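Local coordinates for protein transcriptional regulator (NtrC family) (Aquifex aeolicus, PDB 3DZD) that probably activates sigma54-dependent transcription as an NtrC-family response regulator that couples a receiver domain to a nucleotide-binding AAA+ ATPase, at residues 18-21 and 26-29. Sequence-based numbering, arbitrary orientation.
Sequences AILE and HPDT
Leu20 and Pro27 pack where the first beta-alpha-beta unit of the CheY-like receiver domain closes: helix 10-22 ends, the chain turns, and strand 26-30 enters as an outermost strand of the parallel sheet. The tight side of the contact is apolar. The pyrrolidine ring of Pro27 meets the helix with its CG, which lies 3.5 Å from Leu20 CB, while its CB touches Leu20 CD1 at 3.8 Å. With CG of Leu20 turned opposite the carbonyl carbon (chi1 -68°), CD1 lies alongside the proline ring, and the side chain also packs on Val3 and Val5 of the neighbouring strand 2-6 and on Phe108 and Ile112 of helix 105-119. A branched aliphatic residue suits this buried place between helix and sheet. Proline suits the edge strand, since its compact, rigid ring packs against Leu20 and the helix backbone, while His26 and Asp28 make the backbone bonds to Lys1 and strand 2-6. Replacing Pro27 by alanine removes CG and CD, which would probably open a gap beside Leu20 CB and the amide of Glu21. The loose side belongs to Glu21. Its CB passes 4.0 Å from Pro27 CG, but the rest of the chain runs extended, CG anti to the backbone N (chi1 -171°), and the residue is exposed, as befits a charged one. The same Pro27 CG that touches Leu20 also lies 3.6 Å from the amide N of Glu21.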
loop_
_atom_site.group_PDB
_atom_site.type_symbol
_atom_site.label_atom_id
_atom_site.label_comp_id
_atom_site.label_asym_id
_atom_site.label_seq_id
_atom_site.Cartn_x
_atom_site.Cartn_y
_atom_site.Cartn_z
ATOM N N ALA A 18 -35.438 -7.196 -0.836
ATOM C CA ALA A 18 -35.905 -7.005 0.532
ATOM C C ALA A 18 -34.747 -7.222 1.491
ATOM O O ALA A 18 -34.598 -6.506 2.481
ATOM C CB ALA A 18 -37.046 -7.964 0.848
ATOM N N ILE A 19 -33.915 -8.206 1.174
ATOM C CA ILE A 19 -32.788 -8.568 2.021
ATOM C C ILE A 19 -31.695 -7.520 1.958
ATOM O O ILE A 19 -31.227 -7.043 2.993
ATOM C CB ILE A 19 -32.231 -9.950 1.636
ATOM C CG1 ILE A 19 -33.263 -11.034 1.967
ATOM C CG2 ILE A 19 -30.922 -10.214 2.352
ATOM C CD1 ILE A 19 -33.133 -12.283 1.128
ATOM N N LEU A 20 -31.298 -7.155 0.741
ATOM C CA LEU A 20 -30.238 -6.175 0.541
ATOM C C LEU A 20 -30.609 -4.858 1.193
ATOM O O LEU A 20 -29.824 -4.285 1.943
ATOM C CB LEU A 20 -29.974 -5.961 -0.951
ATOM C CG LEU A 20 -29.349 -7.158 -1.675
ATOM C CD1 LEU A 20 -29.347 -6.951 -3.181
ATOM C CD2 LEU A 20 -27.937 -7.407 -1.169
ATOM N N GLU A 21 -31.811 -4.377 0.893
ATOM C CA GLU A 21 -32.290 -3.118 1.446
ATOM C C GLU A 21 -32.315 -3.175 2.970
ATOM O O GLU A 21 -31.965 -2.205 3.641
ATOM C CB GLU A 21 -33.682 -2.803 0.905
ATOM C CG GLU A 21 -34.185 -1.409 1.237
ATOM C CD GLU A 21 -35.560 -1.140 0.652
ATOM O OE1 GLU A 21 -36.006 -1.941 -0.206
ATOM O OE2 GLU A 21 -36.194 -0.133 1.049
ATOM N N HIS A 26 -28.341 -0.673 -1.305
ATOM C CA HIS A 26 -29.356 -0.091 -2.164
ATOM C C HIS A 26 -29.457 -0.905 -3.463
ATOM O O HIS A 26 -28.695 -0.691 -4.403
ATOM C CB HIS A 26 -29.058 1.397 -2.406
ATOM C CG HIS A 26 -29.193 2.248 -1.173
ATOM N ND1 HIS A 26 -28.354 2.126 -0.083
ATOM C CD2 HIS A 26 -30.070 3.232 -0.857
ATOM C CE1 HIS A 26 -28.711 2.993 0.849
ATOM N NE2 HIS A 26 -29.750 3.675 0.405
ATOM N N PRO A 27 -30.399 -1.864 -3.498
ATOM C CA PRO A 27 -30.576 -2.815 -4.601
ATOM C C PRO A 27 -31.277 -2.209 -5.808
ATOM O O PRO A 27 -32.070 -1.272 -5.668
ATOM C CB PRO A 27 -31.509 -3.883 -4.012
ATOM C CG PRO A 27 -31.833 -3.449 -2.618
ATOM C CD PRO A 27 -31.447 -2.019 -2.477
ATOM N N ASP A 28 -30.983 -2.766 -6.979
ATOM C CA ASP A 28 -31.757 -2.535 -8.190
ATOM C C ASP A 28 -31.908 -3.896 -8.852
ATOM O O ASP A 28 -31.165 -4.815 -8.533
ATOM C CB ASP A 28 -31.031 -1.568 -9.120
ATOM C CG ASP A 28 -31.964 -0.906 -10.122
ATOM O OD1 ASP A 28 -33.140 -1.328 -10.236
ATOM O OD2 ASP A 28 -31.512 0.043 -10.802
ATOM N N THR A 29 -32.866 -4.037 -9.762
ATOM C CA THR A 29 -33.119 -5.332 -10.383
ATOM C C THR A 29 -33.346 -5.219 -11.881
ATOM O O THR A 29 -33.949 -4.260 -12.354
ATOM C CB THR A 29 -34.333 -6.033 -9.749
ATOM O OG1 THR A 29 -35.509 -5.250 -9.972
ATOM C CG2 THR A 29 -34.134 -6.203 -8.256
#